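Local coordinates for Pap fimbrial major pilin protein (Escherichia coli, PDB 2UY6) that polymerises to form the thick right-handed helical rod of the P pilus, the surface filament that enables bacteria to colonise the epithelium of specific host organs, at residues I63-G68 with G75-A80; S90-T95 with G100-V105; A121-D126 with L131-V136. The protein carries 2 engineered substitutions. All blocks are in the same frame, centred on the assembly; numbering follows the deposited sequence.

Contact 1: I63-G68 with G75-A80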
ATOM      1  N   ILE B  63      -6.343  -2.491   8.543  1.00 48.36           N
ATOM      2  CA  ILE B  63      -7.480  -3.401   8.521  1.00 49.82           C
ATOM      3  C   ILE B  63      -8.829  -2.695   8.580  1.00 51.55           C
ATOM      4  O   ILE B  63      -9.878  -3.341   8.535  1.00 51.77           O
ATOM      5  CB  ILE B  63      -7.387  -4.418   9.685  1.00 49.25           C
ATOM      6  N   THR B  64      -8.795  -1.368   8.671  1.00 53.36           N
ATOM      7  CA  THR B  64     -10.015  -0.563   8.744  1.00 55.42           C
ATOM      8  C   THR B  64     -10.749  -0.541   7.415  1.00 55.87           C
ATOM      9  O   THR B  64     -11.219   0.507   6.979  1.00 57.60           O
ATOM     10  CB  THR B  64      -9.699   0.898   9.131  1.00 55.86           C
ATOM     11  OG1 THR B  64      -8.809   1.462   8.158  1.00 55.58           O
ATOM     12  CG2 THR B  64      -9.052   0.962  10.513  1.00 56.08           C
ATOM     13  N   ALA B  65     -10.833  -1.696   6.771  1.00 56.49           N
ATOM     14  CA  ALA B  65     -11.507  -1.811   5.489  1.00 56.71           C
ATOM     15  C   ALA B  65     -12.198  -3.168   5.420  1.00 57.77           C
ATOM     16  O   ALA B  65     -13.037  -3.412   4.552  1.00 57.79           O
ATOM     17  CB  ALA B  65     -10.501  -1.667   4.361  1.00 57.21           C
ATOM     18  N   PHE B  66     -11.828  -4.048   6.347  1.00 58.42           N
ATOM     19  CA  PHE B  66     -12.407  -5.385   6.427  1.00 59.09           C
ATOM     20  C   PHE B  66     -13.212  -5.477   7.721  1.00 60.07           C
ATOM     21  O   PHE B  66     -13.833  -6.498   8.011  1.00 60.43           O
ATOM     22  CB  PHE B  66     -11.311  -6.463   6.456  1.00 56.94           C
ATOM     23  CG  PHE B  66     -10.375  -6.431   5.277  1.00 54.47           C
ATOM     24  CD1 PHE B  66      -9.311  -5.541   5.240  1.00 53.26           C
ATOM     25  CD2 PHE B  66     -10.544  -7.315   4.216  1.00 53.39           C
ATOM     26  CE1 PHE B  66      -8.427  -5.535   4.168  1.00 52.31           C
ATOM     27  CE2 PHE B  66      -9.669  -7.316   3.145  1.00 51.17           C
ATOM     28  CZ  PHE B  66      -8.608  -6.424   3.119  1.00 52.07           C
ATOM     29  N   LYS B  67     -13.193  -4.402   8.499  1.00 62.04           N
ATOM     30  CA  LYS B  67     -13.901  -4.367   9.770  1.00 63.83           C
ATOM     31  C   LYS B  67     -15.413  -4.432   9.636  1.00 64.47           C
ATOM     32  O   LYS B  67     -15.970  -4.181   8.569  1.00 63.90           O
ATOM     33  CB  LYS B  67     -13.508  -3.109  10.554  1.00 64.77           C
ATOM     34  CG  LYS B  67     -12.058  -3.102  11.013  1.00 66.51           C
ATOM     35  CD  LYS B  67     -11.763  -1.949  11.958  1.00 68.27           C
ATOM     36  CE  LYS B  67     -10.359  -2.076  12.548  1.00 70.50           C
ATOM     37  NZ  LYS B  67     -10.023  -0.959  13.481  1.00 72.01           N
ATOM     38  N   GLY B  68     -16.067  -4.790  10.736  1.00 66.63           N
ATOM     39  CA  GLY B  68     -17.516  -4.868  10.764  1.00 69.49           C
ATOM     40  C   GLY B  68     -18.056  -3.899  11.805  1.00 71.45           C
ATOM     41  O   GLY B  68     -17.373  -3.607  12.794  1.00 71.67           O
ATOM     42  N   GLY B  75     -17.011  -1.371   1.467  1.00 60.60           N
ATOM     43  CA  GLY B  75     -15.631  -1.825   1.412  1.00 56.45           C
ATOM     44  C   GLY B  75     -14.956  -1.438   0.108  1.00 53.14           C
ATOM     45  O   GLY B  75     -15.547  -1.550  -0.972  1.00 52.39           O
ATOM     46  N   THR B  76     -13.715  -0.973   0.208  1.00 49.08           N
ATOM     47  CA  THR B  76     -12.954  -0.565  -0.965  1.00 44.86           C
ATOM     48  C   THR B  76     -12.037  -1.687  -1.434  1.00 42.14           C
ATOM     49  O   THR B  76     -11.196  -1.490  -2.312  1.00 42.41           O
ATOM     50  CB  THR B  76     -12.108   0.672  -0.667  1.00 44.33           C
ATOM     51  OG1 THR B  76     -11.475   0.515   0.609  1.00 46.40           O
ATOM     52  CG2 THR B  76     -12.974   1.914  -0.654  1.00 42.89           C
ATOM     53  N   VAL B  77     -12.198  -2.862  -0.835  1.00 37.60           N
ATOM     54  CA  VAL B  77     -11.406  -4.022  -1.213  1.00 35.04           C
ATOM     55  C   VAL B  77     -12.337  -5.218  -1.401  1.00 34.29           C
ATOM     56  O   VAL B  77     -12.916  -5.711  -0.435  1.00 34.38           O
ATOM     57  CB  VAL B  77     -10.358  -4.375  -0.128  1.00 33.08           C
ATOM     58  CG1 VAL B  77      -9.398  -5.435  -0.645  1.00 29.05           C
ATOM     59  CG2 VAL B  77      -9.603  -3.133   0.275  1.00 34.20           C
ATOM     60  N   LYS B  78     -12.497  -5.666  -2.645  1.00 32.24           N
ATOM     61  CA  LYS B  78     -13.341  -6.821  -2.926  1.00 30.35           C
ATOM     62  C   LYS B  78     -12.563  -8.071  -2.540  1.00 29.25           C
ATOM     63  O   LYS B  78     -11.357  -8.163  -2.761  1.00 27.96           O
ATOM     64  CB  LYS B  78     -13.717  -6.867  -4.397  1.00 31.18           C
ATOM     65  N   LEU B  79     -13.263  -9.033  -1.960  1.00 28.97           N
ATOM     66  CA  LEU B  79     -12.632 -10.262  -1.509  1.00 29.34           C
ATOM     67  C   LEU B  79     -13.302 -11.471  -2.153  1.00 29.50           C
ATOM     68  O   LEU B  79     -14.527 -11.531  -2.239  1.00 31.58           O
ATOM     69  CB  LEU B  79     -12.736 -10.317   0.013  1.00 29.61           C
ATOM     70  CG  LEU B  79     -12.137 -11.490   0.774  1.00 32.06           C
ATOM     71  CD1 LEU B  79     -12.083 -11.139   2.252  1.00 32.57           C
ATOM     72  CD2 LEU B  79     -12.975 -12.734   0.546  1.00 33.16           C
ATOM     73  N   ALA B  80     -12.508 -12.429  -2.621  1.00 28.28           N
ATOM     74  CA  ALA B  80     -13.076 -13.613  -3.258  1.00 27.83           C
ATOM     75  C   ALA B  80     -12.143 -14.823  -3.299  1.00 28.16           C
ATOM     76  O   ALA B  80     -10.913 -14.689  -3.330  1.00 28.35           O
ATOM     77  CB  ALA B  80     -13.537 -13.269  -4.677  1.00 25.34           C
TER
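F66 and V77 form the apolar centre of this contact, with A65 beside them, at one end of the immunoglobulin-like pilin fold, where the loop after strand 52-59 folds back against the start of strand 77-86. The link is a small patch of side chains, with 205 Å² buried in all, and it illustrates how a loop can be seated on a sandwich by one aromatic ring and a neighbouring methyl. The ring of F66 is sent towards the strand by its first torsion, which puts CG beside the backbone N and anti to the carbonyl carbon (chi1 -57°). Its far corner, CZ, then lies 4.0 Å from CG1 of V77, and the two side chains cross obliquely. V77 divides its branches between two partners: CG1 serves the ring, while CG2 lies 4.4 Å from CB of A65, a looser touch. The loop is kept compact by its own backbone, since F66 N donates to I63 O over 3.0 Å. Outside the two segments the phenyl group also meets L160, L124 and C22, a cysteine joined by a disulfide to C61, so the residue reaches both the sandwich interior and the disulfide-bearing region. V77 packs in addition on Y162 of strand 153-162, the antiparallel neighbour of its own strand. Towards the loop end the character changes. T76 comes near A65, but its OG1 is hydrogen-bonded to a basic side chain of another protein chain, probably the chaperone bound to this pilin, and it therefore lies at the border between intramolecular packing and the assembly. Beyond T76 the backbones draw closest at A65 and G75, whose CA atoms are 5.8 Å apart; there O of A65 stands 4.4 Å from CA of G75.

Contact 2: S90-T95 with G100-V105. Engineered in segment 100-105: L101 (natural residue Thr).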
ATOM      1  N   SER B  90     -20.535 -24.564  -7.059  1.00 48.28           N
ATOM      2  CA  SER B  90     -19.516 -23.548  -6.840  1.00 46.21           C
ATOM      3  C   SER B  90     -19.064 -23.434  -5.391  1.00 44.71           C
ATOM      4  O   SER B  90     -18.037 -22.824  -5.107  1.00 44.97           O
ATOM      5  CB  SER B  90     -20.029 -22.195  -7.325  1.00 45.72           C
ATOM      6  OG  SER B  90     -21.178 -21.809  -6.595  1.00 45.67           O
ATOM      7  N   ASP B  91     -19.824 -24.015  -4.472  1.00 42.83           N
ATOM      8  CA  ASP B  91     -19.453 -23.949  -3.067  1.00 41.15           C
ATOM      9  C   ASP B  91     -18.682 -25.192  -2.655  1.00 39.81           C
ATOM     10  O   ASP B  91     -18.390 -25.390  -1.477  1.00 38.61           O
ATOM     11  CB  ASP B  91     -20.698 -23.778  -2.194  1.00 42.82           C
ATOM     12  CG  ASP B  91     -21.562 -25.024  -2.142  1.00 43.65           C
ATOM     13  OD1 ASP B  91     -21.685 -25.723  -3.171  1.00 42.43           O
ATOM     14  OD2 ASP B  91     -22.134 -25.288  -1.064  1.00 45.07           O
ATOM     15  N   GLU B  92     -18.356 -26.036  -3.629  1.00 39.14           N
ATOM     16  CA  GLU B  92     -17.592 -27.242  -3.347  1.00 39.15           C
ATOM     17  C   GLU B  92     -16.264 -27.174  -4.081  1.00 37.60           C
ATOM     18  O   GLU B  92     -16.217 -27.269  -5.301  1.00 37.59           O
ATOM     19  CB  GLU B  92     -18.346 -28.502  -3.782  1.00 40.29           C
ATOM     20  CG  GLU B  92     -19.698 -28.712  -3.105  1.00 42.78           C
ATOM     21  CD  GLU B  92     -20.207 -30.148  -3.230  1.00 43.06           C
ATOM     22  OE1 GLU B  92     -19.979 -30.784  -4.282  1.00 43.17           O
ATOM     23  OE2 GLU B  92     -20.843 -30.639  -2.274  1.00 43.68           O
ATOM     24  N   LEU B  93     -15.191 -27.001  -3.325  1.00 36.46           N
ATOM     25  CA  LEU B  93     -13.857 -26.922  -3.895  1.00 37.57           C
ATOM     26  C   LEU B  93     -13.332 -28.322  -4.232  1.00 37.93           C
ATOM     27  O   LEU B  93     -12.991 -29.095  -3.332  1.00 37.41           O
ATOM     28  CB  LEU B  93     -12.911 -26.237  -2.904  1.00 37.74           C
ATOM     29  CG  LEU B  93     -11.462 -26.109  -3.370  1.00 38.15           C
ATOM     30  CD1 LEU B  93     -11.401 -25.158  -4.553  1.00 38.89           C
ATOM     31  CD2 LEU B  93     -10.597 -25.619  -2.233  1.00 36.45           C
ATOM     32  N   ASP B  94     -13.267 -28.642  -5.524  1.00 37.31           N
ATOM     33  CA  ASP B  94     -12.788 -29.947  -5.962  1.00 36.59           C
ATOM     34  C   ASP B  94     -11.357 -30.174  -5.466  1.00 36.07           C
ATOM     35  O   ASP B  94     -10.589 -29.219  -5.318  1.00 37.68           O
ATOM     36  CB  ASP B  94     -12.842 -30.045  -7.489  1.00 38.44           C
ATOM     37  CG  ASP B  94     -13.055 -31.480  -7.978  1.00 39.56           C
ATOM     38  OD1 ASP B  94     -12.359 -32.391  -7.482  1.00 37.60           O
ATOM     39  OD2 ASP B  94     -13.914 -31.690  -8.862  1.00 38.57           O
ATOM     40  N   THR B  95     -11.001 -31.432  -5.214  1.00 34.46           N
ATOM     41  CA  THR B  95      -9.672 -31.768  -4.709  1.00 34.45           C
ATOM     42  C   THR B  95      -8.811 -32.618  -5.630  1.00 36.78           C
ATOM     43  O   THR B  95      -9.273 -33.121  -6.651  1.00 36.08           O
ATOM     44  CB  THR B  95      -9.772 -32.525  -3.387  1.00 33.46           C
ATOM     45  OG1 THR B  95     -10.644 -33.648  -3.559  1.00 30.52           O
ATOM     46  CG2 THR B  95     -10.298 -31.620  -2.285  1.00 31.68           C
ATOM     47  N   GLY B 100     -12.464 -38.458  -4.710  1.00 38.58           N
ATOM     48  CA  GLY B 100     -13.891 -38.216  -4.821  1.00 35.56           C
ATOM     49  C   GLY B 100     -14.376 -37.214  -3.780  1.00 34.70           C
ATOM     50  O   GLY B 100     -15.565 -36.900  -3.703  1.00 35.68           O
ATOM     51  N   LEU B 101     -13.458 -36.702  -2.970  1.00 31.66           N
ATOM     52  CA  LEU B 101     -13.829 -35.740  -1.947  1.00 30.51           C
ATOM     53  C   LEU B 101     -13.825 -34.298  -2.458  1.00 31.06           C
ATOM     54  O   LEU B 101     -13.225 -33.978  -3.489  1.00 31.78           O
ATOM     55  CB  LEU B 101     -12.879 -35.864  -0.758  1.00 28.77           C
ATOM     56  CG  LEU B 101     -12.732 -37.275  -0.183  1.00 26.87           C
ATOM     57  CD1 LEU B 101     -11.709 -37.260   0.951  1.00 21.95           C
ATOM     58  CD2 LEU B 101     -14.086 -37.775   0.303  1.00 24.10           C
ATOM     59  N   ALA B 102     -14.510 -33.434  -1.718  1.00 30.17           N
ATOM     60  CA  ALA B 102     -14.607 -32.016  -2.040  1.00 27.88           C
ATOM     61  C   ALA B 102     -14.497 -31.218  -0.735  1.00 27.29           C
ATOM     62  O   ALA B 102     -14.801 -31.739   0.344  1.00 25.57           O
ATOM     63  CB  ALA B 102     -15.935 -31.732  -2.717  1.00 27.02           C
ATOM     64  N   ILE B 103     -14.055 -29.965  -0.828  1.00 26.05           N
ATOM     65  CA  ILE B 103     -13.917 -29.122   0.353  1.00 24.83           C
ATOM     66  C   ILE B 103     -14.916 -27.976   0.348  1.00 25.41           C
ATOM     67  O   ILE B 103     -15.111 -27.308  -0.665  1.00 24.74           O
ATOM     68  CB  ILE B 103     -12.499 -28.532   0.475  1.00 25.41           C
ATOM     69  CG1 ILE B 103     -11.480 -29.661   0.644  1.00 22.49           C
ATOM     70  CG2 ILE B 103     -12.430 -27.576   1.676  1.00 25.06           C
ATOM     71  CD1 ILE B 103     -10.050 -29.181   0.771  1.00 20.05           C
ATOM     72  N   VAL B 104     -15.536 -27.762   1.503  1.00 25.46           N
ATOM     73  CA  VAL B 104     -16.531 -26.716   1.698  1.00 25.89           C
ATOM     74  C   VAL B 104     -16.026 -25.727   2.758  1.00 27.09           C
ATOM     75  O   VAL B 104     -15.523 -26.133   3.809  1.00 26.96           O
ATOM     76  CB  VAL B 104     -17.872 -27.355   2.137  1.00 26.37           C
ATOM     77  CG1 VAL B 104     -18.737 -26.348   2.874  1.00 28.14           C
ATOM     78  CG2 VAL B 104     -18.602 -27.879   0.908  1.00 26.66           C
ATOM     79  N   VAL B 105     -16.147 -24.432   2.476  1.00 27.69           N
ATOM     80  CA  VAL B 105     -15.678 -23.413   3.411  1.00 29.39           C
ATOM     81  C   VAL B 105     -16.777 -22.439   3.811  1.00 31.42           C
ATOM     82  O   VAL B 105     -17.466 -21.858   2.959  1.00 29.48           O
ATOM     83  CB  VAL B 105     -14.476 -22.622   2.829  1.00 29.73           C
ATOM     84  CG1 VAL B 105     -13.988 -21.572   3.838  1.00 28.16           C
ATOM     85  CG2 VAL B 105     -13.350 -23.585   2.494  1.00 27.49           C
TER
HETATM   86  O   HOH W   1     -18.089 -23.575   0.366  1.00 29.51           O
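T95 has its OG1 between the backbone N and the carbonyl carbon (chi1 53°), and this one rotation points the hydroxyl at the backbone of L101 while CG2 turns to I103. I103 answers with CG1 anti to its own carbonyl carbon (chi1 -63°), and the two side chains meet at about a right angle, T95 CG2 lying 3.7 Å from I103 CG1. The hydroxyl donates to L101 O across 2.6 Å, approaching from above the carbonyl plane, 56° out of it. L101 itself is engineered, replacing the natural threonine, but its polar part in the contact is its backbone carbonyl. These residues belong to a short antiparallel hairpin, the weakly bonded strand 93-94 against 101-106, in which L93 and I103 form a hydrogen-bonded pair. L93 N donates to I103 O at 2.7 Å, and I103 N returns a bond to L93 O at 2.9 Å. Their side chains share a face, CB to CB 4.1 Å, and both also pack on an apolar side chain of another protein chain and on A154. The methyl of A102 touches CB of E92 at the corner, and the E92 carboxylate turns to S141 and a salt bridge with K138. Where the chain turns, direct pairing gives way to water 1, which donates to D91 O and accepts from V105 N, 3.0 Å away; CG2 of V104 lies 3.5 Å from the same D91 carbonyl. The chemistry is thus divided by position: backbone bonds and a threonine hydroxyl fix the alignment, a water extends it past the corner, and the apolar face presented by L93 and I103 is consistent with a pilin groove that receives side chains from a partner.

Contact 3: A121-D126 with L131-V136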
ATOM      1  N   ALA B 121     -16.334  -9.321   2.288  1.00 74.29           N
ATOM      2  CA  ALA B 121     -15.131  -8.570   2.651  1.00 75.65           C
ATOM      3  C   ALA B 121     -15.412  -7.571   3.775  1.00 76.73           C
ATOM      4  O   ALA B 121     -15.345  -6.354   3.577  1.00 77.24           O
ATOM      5  CB  ALA B 121     -14.587  -7.840   1.427  1.00 74.84           C
ATOM      6  N   ASN B 122     -15.724  -8.100   4.954  1.00 77.11           N
ATOM      7  CA  ASN B 122     -16.024  -7.291   6.131  1.00 77.09           C
ATOM      8  C   ASN B 122     -16.298  -8.244   7.291  1.00 77.07           C
ATOM      9  O   ASN B 122     -16.944  -7.885   8.275  1.00 77.23           O
ATOM     10  CB  ASN B 122     -17.243  -6.410   5.872  1.00 76.66           C
ATOM     11  N   THR B 123     -15.795  -9.466   7.152  1.00 76.72           N
ATOM     12  CA  THR B 123     -15.960 -10.507   8.157  1.00 75.88           C
ATOM     13  C   THR B 123     -14.922 -10.396   9.274  1.00 74.70           C
ATOM     14  O   THR B 123     -14.450 -11.411   9.782  1.00 75.34           O
ATOM     15  CB  THR B 123     -15.839 -11.908   7.506  1.00 76.76           C
ATOM     16  OG1 THR B 123     -14.655 -11.964   6.699  1.00 77.42           O
ATOM     17  CG2 THR B 123     -17.043 -12.198   6.629  1.00 77.31           C
ATOM     18  N   LEU B 124     -14.569  -9.174   9.666  1.00 72.72           N
ATOM     19  CA  LEU B 124     -13.566  -8.989  10.713  1.00 70.89           C
ATOM     20  C   LEU B 124     -14.197  -8.604  12.046  1.00 70.66           C
ATOM     21  O   LEU B 124     -14.776  -7.526  12.182  1.00 69.95           O
ATOM     22  CB  LEU B 124     -12.556  -7.922  10.288  1.00 69.69           C
ATOM     23  CG  LEU B 124     -11.148  -8.028  10.880  1.00 68.98           C
ATOM     24  CD1 LEU B 124     -10.492  -9.314  10.407  1.00 67.40           C
ATOM     25  CD2 LEU B 124     -10.315  -6.832  10.451  1.00 68.36           C
ATOM     26  N   LYS B 125     -14.071  -9.495  13.027  1.00 71.22           N
ATOM     27  CA  LYS B 125     -14.634  -9.286  14.366  1.00 71.40           C
ATOM     28  C   LYS B 125     -13.856  -8.261  15.189  1.00 70.86           C
ATOM     29  O   LYS B 125     -12.726  -8.516  15.608  1.00 71.30           O
ATOM     30  CB  LYS B 125     -14.699 -10.622  15.122  1.00 70.81           C
ATOM     31  N   ASP B 126     -14.486  -7.111  15.423  1.00 70.01           N
ATOM     32  CA  ASP B 126     -13.907  -6.003  16.183  1.00 68.74           C
ATOM     33  C   ASP B 126     -12.747  -6.389  17.102  1.00 67.06           C
ATOM     34  O   ASP B 126     -12.846  -7.331  17.889  1.00 67.36           O
ATOM     35  CB  ASP B 126     -15.010  -5.300  16.997  1.00 68.90           C
ATOM     36  N   LEU B 131      -9.358 -13.068   9.712  1.00 30.68           N
ATOM     37  CA  LEU B 131     -10.651 -13.416   9.138  1.00 31.09           C
ATOM     38  C   LEU B 131     -10.811 -14.889   9.512  1.00 31.68           C
ATOM     39  O   LEU B 131      -9.878 -15.680   9.335  1.00 31.74           O
ATOM     40  CB  LEU B 131     -10.631 -13.240   7.620  1.00 30.33           C
ATOM     41  CG  LEU B 131     -10.409 -11.807   7.122  1.00 30.32           C
ATOM     42  CD1 LEU B 131      -9.933 -11.821   5.673  1.00 30.25           C
ATOM     43  CD2 LEU B 131     -11.688 -11.012   7.262  1.00 29.45           C
ATOM     44  N   HIS B 132     -11.974 -15.251  10.047  1.00 31.83           N
ATOM     45  CA  HIS B 132     -12.219 -16.628  10.478  1.00 32.58           C
ATOM     46  C   HIS B 132     -13.160 -17.394   9.556  1.00 31.42           C
ATOM     47  O   HIS B 132     -14.232 -16.904   9.206  1.00 32.21           O
ATOM     48  CB  HIS B 132     -12.812 -16.644  11.895  1.00 35.13           C
ATOM     49  CG  HIS B 132     -12.019 -15.868  12.905  1.00 37.91           C
ATOM     50  ND1 HIS B 132     -10.833 -16.326  13.441  1.00 40.00           N
ATOM     51  CD2 HIS B 132     -12.264 -14.677  13.506  1.00 37.75           C
ATOM     52  CE1 HIS B 132     -10.384 -15.455  14.328  1.00 38.65           C
ATOM     53  NE2 HIS B 132     -11.234 -14.445  14.387  1.00 39.22           N
ATOM     54  N   TYR B 133     -12.741 -18.594   9.169  1.00 29.30           N
ATOM     55  CA  TYR B 133     -13.537 -19.479   8.320  1.00 27.55           C
ATOM     56  C   TYR B 133     -13.384 -20.900   8.867  1.00 27.19           C
ATOM     57  O   TYR B 133     -12.532 -21.162   9.717  1.00 28.35           O
ATOM     58  CB  TYR B 133     -13.035 -19.498   6.870  1.00 26.26           C
ATOM     59  CG  TYR B 133     -13.080 -18.189   6.115  1.00 25.53           C
ATOM     60  CD1 TYR B 133     -12.018 -17.280   6.175  1.00 23.94           C
ATOM     61  CD2 TYR B 133     -14.178 -17.864   5.325  1.00 22.56           C
ATOM     62  CE1 TYR B 133     -12.056 -16.078   5.462  1.00 21.84           C
ATOM     63  CE2 TYR B 133     -14.225 -16.671   4.614  1.00 23.29           C
ATOM     64  CZ  TYR B 133     -13.164 -15.784   4.687  1.00 22.53           C
ATOM     65  OH  TYR B 133     -13.237 -14.605   3.993  1.00 24.18           O
ATOM     66  N   THR B 134     -14.219 -21.811   8.388  1.00 25.88           N
ATOM     67  CA  THR B 134     -14.113 -23.211   8.783  1.00 25.11           C
ATOM     68  C   THR B 134     -14.217 -24.007   7.499  1.00 23.61           C
ATOM     69  O   THR B 134     -14.921 -23.618   6.569  1.00 22.58           O
ATOM     70  CB  THR B 134     -15.226 -23.658   9.747  1.00 25.65           C
ATOM     71  OG1 THR B 134     -16.456 -23.032   9.379  1.00 31.64           O
ATOM     72  CG2 THR B 134     -14.866 -23.313  11.176  1.00 25.14           C
ATOM     73  N   ALA B 135     -13.493 -25.113   7.436  1.00 23.46           N
ATOM     74  CA  ALA B 135     -13.510 -25.935   6.245  1.00 22.30           C
ATOM     75  C   ALA B 135     -13.770 -27.385   6.601  1.00 22.23           C
ATOM     76  O   ALA B 135     -13.213 -27.911   7.569  1.00 21.09           O
ATOM     77  CB  ALA B 135     -12.184 -25.801   5.510  1.00 19.58           C
ATOM     78  N   VAL B 136     -14.619 -28.022   5.805  1.00 23.33           N
ATOM     79  CA  VAL B 136     -14.969 -29.425   6.004  1.00 27.83           C
ATOM     80  C   VAL B 136     -14.759 -30.215   4.722  1.00 28.47           C
ATOM     81  O   VAL B 136     -14.957 -29.704   3.618  1.00 29.59           O
ATOM     82  CB  VAL B 136     -16.452 -29.594   6.419  1.00 27.98           C
ATOM     83  CG1 VAL B 136     -16.679 -29.053   7.824  1.00 29.30           C
ATOM     84  CG2 VAL B 136     -17.340 -28.859   5.431  1.00 31.14           C
TER
HETATM   85  O   HOH W   2     -13.866 -13.663  10.824  1.00 31.59           O
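L131 sits at the tight centre of this contact, where T123 and L124 of the loop after strand 117-118 pack on the beginning of strand 130-139, an inner strand of the larger antiparallel sheet in the immunoglobulin-like pilin sandwich. L124 places CG anti to its backbone N (chi1 -153°), and its CD1 reaches CD2 of L131 at 3.8 Å, the side chains crossing at about a right angle. The same CD2 also meets the hydroxyl of T123, OG1 lying 3.2 Å away; since T123 is poorly ordered, the closeness of that approach deserves caution. The core continues inward: L131 leans on L79 and L58, and Y133 sets its ring edge-to-face with F81. By comparison the outer side is loose. H132 spends its imidazole on other residues, ND1 bonding to D55 and NE2 to E128. Here the backbones are joined through solvent, for water 2 donates to T123 O and accepts from H132 N, which lies 2.6 Å from it; the disorder of T123 bears on this bridge as well. The loop thus meets the strand through an apolar patch and one water, without pairing to it. The T123 hydroxyl has a weak bond to D120 O, and across the contact its OG1 stands 4.0 Å from OH of Y133.

Contact 3 is the buried member of the set, while contacts 1 and 2 are partly buried, lie on opposite sides of the chain's centre and do not touch each other. Contact 3 touches both. Its loop packs against contact 1, L124 lying beside F66 and the poorly ordered A121 near V77 and L79. Its strand adjoins contact 2 in the same sheet, where V104 O and V136 N make a probable hydrogen bond of 2.9 Å. Chemistry follows place: the two loop-to-strand contacts rely on apolar side chains, contact 3 adding a water, whereas the hairpin 90-95/100-105 is built on direct backbone bonds. Contacts 1 and 2 also meet another protein chain; contact 3 does not.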